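PDB 3KXW: saframycin Mx1 synthetase B from Legionella pneumophila subsp. pneumophila, which is a fatty acid AMP ligase of the ANL superfamily of AMP-binding enzymes and holds 5'-O-[(S)-(dodecanoyloxy)(hydroxy)phosphoryl]adenosine in its pocket. Local coordinates for residues A[346-354]-A[362-373]; A[457-465]-A[493-502]. All blocks are in the same frame, centred on the assembly; numbering follows the deposited sequence.

Interaction 1: residues A[346-354]-A[362-373]; sequences KTLTLAKEQ and FADDNSPGSYKL
Leu348 and Leu350 pair with Leu373 and Tyr371 in a two-stranded antiparallel sheet at the surface of the AMP-binding part of the fold. Both pairs are of the hydrogen-bonded kind and bond in both directions; Leu348 N reaches Leu373 O at 2.9 Å and Leu350 N reaches Tyr371 O at 2.8 Å. Between them Thr349 and Lys372 form the non-hydrogen-bonded pair, which leaves the Thr349 carbonyl for another partner. Ala363 N takes it, 3.0 Å from Thr349 O but 40° out of the carbonyl plane. The leucines and Tyr371 lie on one face, where Leu348 and Leu373 also pack against Phe445 and Tyr452, so apolar side chains suit it. Leu350 CB makes a CH-pi contact over one face of the Tyr371 ring, 4.1 Å from its centroid, because chi1 of 60° sets the tyrosine CG between its backbone N and carbonyl carbon and turns the ring back over the neighbouring strand. The CD1 methyls of Leu350 and Leu373 meet at 3.7 Å, while Leu348 CD1 comes to the edge of the Phe362 ring, 3.8 Å from its CE1. A type II turn, Ser367 to Ser370, precedes the second strand; Gly369 suits its third position, where phi is 73°. Ser367 O accepts from both the N and the OG of Ser370. The other face is more polar, though Thr349 CG2, anti to the backbone N, packs on Ser370 CB; a water lies 2.7 Å from Thr347 OG1 and accepts from Lys372 NZ at 3.1 Å.

Interaction 2: residues A[457-465]-A[493-502]; sequences IKDLIIIYG and VIQEEHEYKL
Tyr500, Val493 and Ile461 carry the packing of the N-terminal turn of helix 460-465 on a beta-hairpin formed by the ends of strands 486-496 and 499-508. The Tyr500 ring is sandwiched: Leu460 CB sits over its centre, 3.8 Å from the centroid in a CH-pi contact, and Gln495 CG lies on the opposite face, nearer the rim. Leu460 holds CG anti to its own backbone N (chi1 -178°), which carries CD2 along the tyrosine to a tight 3.3 Å from Tyr500 CB. Ile461 approaches differently, its CD1 meeting the edge of the same ring at 4.2 Å from CE1. Ile461 CG1 rests 3.7 Å from Val493 O, whose hydrogen bond comes from Arg562. Val493, branched at CB, suits a place between two partners: CG1 faces Leu460, whereas CG2 presses on one face of the Tyr464 ring, 3.3 Å from CD2 and offset toward the rim. The other flank of the contact is polar. Asp459, the N-cap, receives weak bonds at OD2 from Ile461 N and Ile462 N, a role for which a short carboxylate is well fitted. Leu460 N, at the start of the helix, instead donates to a water at 3.0 Å, and that same water lies 2.9 Å from Tyr500 OH, bridging helix and hairpin.

The centres of interaction 1 and interaction 2 are about 21 Å apart, yet they touch through one stack: the Tyr371 ring packs on His498 at the hairpin's turn, with Tyr371 CD2 3.3 Å from His498 NE2. This joins the AMP-binding part of the chain to the C-terminal part related to the Disco-interacting protein 2 AMP domain; next to His498, Glu499 makes a salt bridge to Arg302 and joins the two parts again. Both contacts lie near the bound 5'-O-[(S)-(dodecanoyloxy)(hydroxy)phosphoryl]adenosine without meeting it: the side chain of Leu373 is about 9 Å and that of Leu460 about 8 Å from the ligand. Arg456, the last residue of the ligand pocket in sequence, immediately precedes segment 457-465.

Interaction 1: residues A[346-354]-A[362-373]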
# COMPACT_ATOMS: atom_id res chain seq x y z
N LYS A 346 8.07 -20.37 -5.14
CA LYS A 346 9.46 -20.81 -5.24
C LYS A 346 10.43 -19.91 -4.49
O LYS A 346 10.17 -18.72 -4.29
CB LYS A 346 9.86 -20.92 -6.72
CG LYS A 346 8.96 -21.89 -7.51
CD LYS A 346 9.43 -22.00 -8.95
CE LYS A 346 8.56 -22.95 -9.76
NZ LYS A 346 7.18 -22.39 -9.96
N THR A 347 11.55 -20.48 -4.07
CA THR A 347 12.63 -19.72 -3.48
C THR A 347 13.96 -20.09 -4.13
O THR A 347 14.09 -21.14 -4.76
CB THR A 347 12.73 -19.89 -1.93
OG1 THR A 347 13.16 -21.22 -1.59
CG2 THR A 347 11.38 -19.60 -1.25
N LEU A 348 14.94 -19.19 -4.02
CA LEU A 348 16.31 -19.51 -4.44
C LEU A 348 17.28 -19.20 -3.33
O LEU A 348 17.05 -18.31 -2.52
CB LEU A 348 16.69 -18.70 -5.67
CG LEU A 348 16.02 -19.11 -6.98
CD1 LEU A 348 16.31 -18.04 -8.03
CD2 LEU A 348 16.52 -20.50 -7.40
N THR A 349 18.38 -19.95 -3.28
CA THR A 349 19.37 -19.73 -2.25
C THR A 349 20.60 -19.12 -2.88
O THR A 349 21.22 -19.72 -3.76
CB THR A 349 19.77 -21.04 -1.56
OG1 THR A 349 18.59 -21.67 -1.03
CG2 THR A 349 20.75 -20.76 -0.44
N LEU A 350 20.92 -17.90 -2.47
CA LEU A 350 22.09 -17.23 -3.00
C LEU A 350 23.25 -17.35 -2.03
O LEU A 350 23.06 -17.42 -0.81
CB LEU A 350 21.82 -15.75 -3.28
CG LEU A 350 20.57 -15.28 -4.03
CD1 LEU A 350 20.87 -14.03 -4.84
CD2 LEU A 350 19.95 -16.37 -4.89
N ALA A 351 24.46 -17.35 -2.58
CA ALA A 351 25.69 -17.35 -1.80
C ALA A 351 25.93 -16.02 -1.09
O ALA A 351 25.50 -14.97 -1.57
CB ALA A 351 26.89 -17.68 -2.70
N LYS A 352 26.65 -16.04 0.02
CA LYS A 352 27.00 -14.80 0.70
C LYS A 352 27.77 -13.88 -0.23
O LYS A 352 27.55 -12.67 -0.25
CB LYS A 352 27.85 -15.08 1.94
CG LYS A 352 28.09 -13.82 2.76
CD LYS A 352 29.19 -13.99 3.79
CE LYS A 352 29.41 -12.70 4.57
NZ LYS A 352 29.72 -11.53 3.68
N GLU A 353 28.68 -14.47 -0.99
CA GLU A 353 29.52 -13.70 -1.88
C GLU A 353 28.91 -13.64 -3.28
O GLU A 353 28.75 -14.66 -3.92
CB GLU A 353 30.90 -14.36 -1.97
CG GLU A 353 31.86 -13.62 -2.87
CD GLU A 353 32.14 -12.22 -2.38
OE1 GLU A 353 32.44 -12.04 -1.17
OE2 GLU A 353 32.07 -11.29 -3.22
N GLN A 354 28.59 -12.43 -3.73
CA GLN A 354 28.00 -12.24 -5.05
C GLN A 354 28.96 -11.58 -6.03
O GLN A 354 28.58 -11.26 -7.16
CB GLN A 354 26.72 -11.41 -4.93
CG GLN A 354 25.63 -12.12 -4.17
CD GLN A 354 25.09 -13.33 -4.92
OE1 GLN A 354 24.92 -13.30 -6.15
NE2 GLN A 354 24.82 -14.40 -4.19
N PHE A 362 24.69 -18.77 -6.74
CA PHE A 362 23.79 -19.60 -5.98
C PHE A 362 24.57 -20.46 -4.99
O PHE A 362 25.77 -20.64 -5.13
CB PHE A 362 23.00 -20.50 -6.93
CG PHE A 362 22.10 -19.76 -7.87
CD1 PHE A 362 20.86 -19.30 -7.45
CD2 PHE A 362 22.48 -19.54 -9.19
CE1 PHE A 362 20.02 -18.62 -8.32
CE2 PHE A 362 21.64 -18.87 -10.07
CZ PHE A 362 20.41 -18.42 -9.63
N ALA A 363 23.88 -21.00 -3.98
CA ALA A 363 24.53 -21.82 -2.97
C ALA A 363 23.63 -22.95 -2.49
O ALA A 363 22.41 -22.90 -2.68
CB ALA A 363 24.99 -20.95 -1.79
N ASP A 364 24.22 -23.98 -1.88
CA ASP A 364 23.46 -25.10 -1.34
C ASP A 364 22.50 -24.65 -0.24
O ASP A 364 22.81 -23.73 0.53
CB ASP A 364 24.39 -26.21 -0.83
CG ASP A 364 25.22 -26.85 -1.95
OD1 ASP A 364 24.78 -26.83 -3.12
OD2 ASP A 364 26.31 -27.38 -1.65
N ASP A 365 21.37 -25.34 -0.16
CA ASP A 365 20.18 -24.88 0.57
C ASP A 365 20.33 -24.39 2.01
O ASP A 365 19.35 -24.00 2.63
CB ASP A 365 19.06 -25.94 0.52
CG ASP A 365 18.17 -25.77 -0.69
OD1 ASP A 365 17.24 -26.60 -0.87
OD2 ASP A 365 18.39 -24.81 -1.46
N ASN A 366 21.54 -24.42 2.55
CA ASN A 366 21.79 -23.75 3.82
C ASN A 366 23.27 -23.60 4.09
O ASN A 366 23.69 -23.42 5.24
CB ASN A 366 21.06 -24.43 4.99
CG ASN A 366 20.58 -25.83 4.65
OD1 ASN A 366 19.48 -26.23 5.03
ND2 ASN A 366 21.41 -26.59 3.93
N SER A 367 24.04 -23.69 3.01
CA SER A 367 25.46 -23.34 3.01
C SER A 367 25.67 -22.15 3.94
O SER A 367 24.76 -21.36 4.15
CB SER A 367 25.87 -22.99 1.57
OG SER A 367 27.28 -22.98 1.41
N PRO A 368 26.89 -22.02 4.51
CA PRO A 368 27.17 -20.93 5.44
C PRO A 368 26.93 -19.57 4.81
O PRO A 368 27.40 -19.32 3.70
CB PRO A 368 28.67 -21.09 5.75
CG PRO A 368 28.96 -22.51 5.46
CD PRO A 368 28.05 -22.90 4.31
N GLY A 369 26.22 -18.69 5.50
CA GLY A 369 26.06 -17.32 5.04
C GLY A 369 25.13 -17.19 3.83
O GLY A 369 24.91 -16.08 3.35
N SER A 370 24.58 -18.31 3.37
CA SER A 370 23.61 -18.29 2.27
C SER A 370 22.31 -17.64 2.72
O SER A 370 22.03 -17.57 3.92
CB SER A 370 23.33 -19.72 1.80
OG SER A 370 22.62 -20.45 2.79
N TYR A 371 21.51 -17.16 1.77
CA TYR A 371 20.22 -16.55 2.08
C TYR A 371 19.22 -16.87 1.00
O TYR A 371 19.60 -17.20 -0.12
CB TYR A 371 20.34 -15.04 2.29
CG TYR A 371 20.86 -14.23 1.12
CD1 TYR A 371 20.00 -13.46 0.34
CD2 TYR A 371 22.22 -14.22 0.80
CE1 TYR A 371 20.48 -12.71 -0.73
CE2 TYR A 371 22.71 -13.48 -0.25
CZ TYR A 371 21.84 -12.72 -1.02
OH TYR A 371 22.33 -11.98 -2.07
N LYS A 372 17.94 -16.78 1.33
CA LYS A 372 16.90 -17.19 0.40
C LYS A 372 16.17 -15.96 -0.14
O LYS A 372 15.88 -15.02 0.60
CB LYS A 372 15.89 -18.10 1.08
CG LYS A 372 16.42 -19.48 1.50
CD LYS A 372 15.30 -20.51 1.44
CE LYS A 372 15.47 -21.59 2.49
NZ LYS A 372 14.28 -22.51 2.49
N LEU A 373 15.89 -15.97 -1.44
CA LEU A 373 15.03 -14.97 -2.05
C LEU A 373 13.75 -15.66 -2.46
O LEU A 373 13.78 -16.83 -2.88
CB LEU A 373 15.69 -14.34 -3.27
CG LEU A 373 16.93 -13.48 -3.05
CD1 LEU A 373 17.39 -12.91 -4.38
CD2 LEU A 373 16.69 -12.37 -2.03
O HOH W 1 12.03 -22.79 0.36
O HOH W 2 26.92 -19.23 1.09

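Interaction 2: residues A[457-465]-A[493-502]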
# COMPACT_ATOMS: atom_id res chain seq x y z
N ILE A 457 17.68 0.39 -7.18
CA ILE A 457 18.90 0.96 -7.74
C ILE A 457 19.55 1.90 -6.72
O ILE A 457 20.76 1.84 -6.45
CB ILE A 457 18.61 1.74 -9.03
CG1 ILE A 457 18.24 0.77 -10.17
CG2 ILE A 457 19.81 2.59 -9.41
CD1 ILE A 457 17.91 1.48 -11.49
N LYS A 458 18.73 2.77 -6.14
CA LYS A 458 19.20 3.75 -5.19
C LYS A 458 19.21 3.22 -3.76
O LYS A 458 18.24 2.60 -3.31
CB LYS A 458 18.35 5.01 -5.26
CG LYS A 458 18.55 5.83 -6.51
CD LYS A 458 18.54 7.30 -6.15
CE LYS A 458 17.96 8.15 -7.25
NZ LYS A 458 17.43 9.40 -6.63
N ASP A 459 20.31 3.47 -3.06
CA ASP A 459 20.49 3.08 -1.68
C ASP A 459 19.33 3.56 -0.79
O ASP A 459 19.01 4.74 -0.76
CB ASP A 459 21.82 3.64 -1.18
CG ASP A 459 22.21 3.10 0.16
OD1 ASP A 459 23.06 2.18 0.20
OD2 ASP A 459 21.65 3.56 1.18
N LEU A 460 18.70 2.64 -0.07
CA LEU A 460 17.50 2.97 0.69
C LEU A 460 17.79 3.97 1.82
O LEU A 460 16.93 4.77 2.19
CB LEU A 460 16.86 1.69 1.25
CG LEU A 460 15.57 1.93 2.03
CD1 LEU A 460 14.44 2.29 1.07
CD2 LEU A 460 15.17 0.72 2.84
N ILE A 461 18.99 3.90 2.38
CA ILE A 461 19.38 4.88 3.40
C ILE A 461 19.39 6.29 2.80
O ILE A 461 18.96 7.25 3.44
CB ILE A 461 20.74 4.49 4.01
CG1 ILE A 461 20.51 3.31 4.97
CG2 ILE A 461 21.37 5.65 4.74
CD1 ILE A 461 21.74 2.52 5.29
N ILE A 462 19.87 6.39 1.57
CA ILE A 462 19.89 7.68 0.87
C ILE A 462 18.47 8.16 0.62
O ILE A 462 18.17 9.34 0.79
CB ILE A 462 20.66 7.56 -0.47
CG1 ILE A 462 22.11 7.13 -0.22
CG2 ILE A 462 20.58 8.89 -1.26
CD1 ILE A 462 22.84 8.02 0.75
N ILE A 463 17.60 7.26 0.21
CA ILE A 463 16.20 7.60 -0.03
C ILE A 463 15.49 8.09 1.23
O ILE A 463 14.79 9.11 1.19
CB ILE A 463 15.41 6.43 -0.62
CG1 ILE A 463 15.93 6.12 -2.03
CG2 ILE A 463 13.91 6.72 -0.64
CD1 ILE A 463 16.57 7.33 -2.72
N TYR A 464 15.65 7.37 2.34
CA TYR A 464 15.09 7.80 3.61
C TYR A 464 15.59 9.19 3.96
O TYR A 464 14.82 10.01 4.46
CB TYR A 464 15.38 6.79 4.74
CG TYR A 464 14.33 5.70 4.81
CD1 TYR A 464 14.14 4.85 3.75
CD2 TYR A 464 13.51 5.54 5.93
CE1 TYR A 464 13.17 3.84 3.78
CE2 TYR A 464 12.53 4.53 5.97
CZ TYR A 464 12.37 3.68 4.88
OH TYR A 464 11.41 2.67 4.88
N GLY A 465 16.86 9.46 3.67
CA GLY A 465 17.48 10.73 4.02
C GLY A 465 16.90 11.89 3.23
O GLY A 465 16.52 12.91 3.79
N VAL A 493 17.66 4.11 9.54
CA VAL A 493 17.59 2.81 8.90
C VAL A 493 18.94 2.12 8.90
O VAL A 493 19.97 2.73 8.58
CB VAL A 493 17.12 2.94 7.44
CG1 VAL A 493 17.08 1.55 6.77
CG2 VAL A 493 15.76 3.57 7.40
N ILE A 494 18.92 0.85 9.27
CA ILE A 494 20.11 0.01 9.34
C ILE A 494 20.03 -1.00 8.22
O ILE A 494 18.97 -1.58 8.00
CB ILE A 494 20.12 -0.76 10.68
CG1 ILE A 494 20.26 0.24 11.82
CG2 ILE A 494 21.22 -1.80 10.73
CD1 ILE A 494 21.31 1.28 11.55
N GLN A 495 21.13 -1.22 7.51
CA GLN A 495 21.17 -2.33 6.56
C GLN A 495 21.84 -3.51 7.24
O GLN A 495 22.94 -3.38 7.76
CB GLN A 495 21.89 -1.99 5.26
CG GLN A 495 21.71 -3.09 4.23
CD GLN A 495 22.58 -2.91 2.99
OE1 GLN A 495 23.43 -2.03 2.93
NE2 GLN A 495 22.35 -3.76 1.99
N GLU A 496 21.17 -4.65 7.24
CA GLU A 496 21.59 -5.75 8.09
C GLU A 496 21.37 -7.07 7.37
O GLU A 496 20.24 -7.55 7.27
CB GLU A 496 20.79 -5.69 9.40
CG GLU A 496 21.06 -6.80 10.39
CD GLU A 496 20.58 -6.43 11.77
OE1 GLU A 496 21.40 -5.92 12.55
OE2 GLU A 496 19.38 -6.62 12.05
N GLU A 497 22.46 -7.64 6.87
CA GLU A 497 22.46 -8.75 5.92
C GLU A 497 21.23 -8.82 5.02
O GLU A 497 20.20 -9.42 5.36
CB GLU A 497 22.75 -10.10 6.60
CG GLU A 497 21.65 -10.60 7.51
CD GLU A 497 22.18 -11.58 8.54
OE1 GLU A 497 22.70 -12.66 8.14
OE2 GLU A 497 22.06 -11.27 9.75
N HIS A 498 21.35 -8.17 3.87
CA HIS A 498 20.37 -8.34 2.81
C HIS A 498 19.00 -7.71 3.09
O HIS A 498 18.11 -7.83 2.26
CB HIS A 498 20.22 -9.83 2.47
CG HIS A 498 21.49 -10.62 2.60
ND1 HIS A 498 22.59 -10.39 1.81
CD2 HIS A 498 21.83 -11.64 3.43
CE1 HIS A 498 23.56 -11.23 2.15
NE2 HIS A 498 23.12 -12.00 3.13
N GLU A 499 18.83 -7.06 4.24
CA GLU A 499 17.58 -6.36 4.55
C GLU A 499 17.79 -4.97 5.14
O GLU A 499 18.84 -4.68 5.73
CB GLU A 499 16.75 -7.18 5.53
CG GLU A 499 16.93 -8.66 5.33
CD GLU A 499 15.87 -9.47 6.02
OE1 GLU A 499 15.67 -9.27 7.25
OE2 GLU A 499 15.24 -10.30 5.33
N TYR A 500 16.79 -4.12 4.98
CA TYR A 500 16.83 -2.81 5.63
C TYR A 500 15.82 -2.78 6.77
O TYR A 500 14.73 -3.31 6.64
CB TYR A 500 16.54 -1.70 4.63
CG TYR A 500 17.65 -1.48 3.63
CD1 TYR A 500 18.68 -0.57 3.88
CD2 TYR A 500 17.69 -2.19 2.43
CE1 TYR A 500 19.69 -0.36 2.96
CE2 TYR A 500 18.70 -2.01 1.52
CZ TYR A 500 19.70 -1.09 1.78
OH TYR A 500 20.70 -0.90 0.86
N LYS A 501 16.19 -2.16 7.88
CA LYS A 501 15.30 -2.13 9.05
C LYS A 501 15.19 -0.71 9.59
O LYS A 501 16.18 -0.14 10.02
CB LYS A 501 15.82 -3.06 10.15
CG LYS A 501 16.15 -4.49 9.69
CD LYS A 501 16.52 -5.42 10.86
CE LYS A 501 15.27 -5.97 11.54
NZ LYS A 501 14.34 -6.59 10.55
N LEU A 502 14.00 -0.14 9.53
CA LEU A 502 13.74 1.13 10.16
C LEU A 502 13.83 0.93 11.66
O LEU A 502 13.15 0.06 12.22
CB LEU A 502 12.36 1.64 9.78
CG LEU A 502 11.86 2.88 10.49
CD1 LEU A 502 12.90 4.03 10.42
CD2 LEU A 502 10.49 3.30 9.94
O HOH W 3 19.00 -0.03 -1.34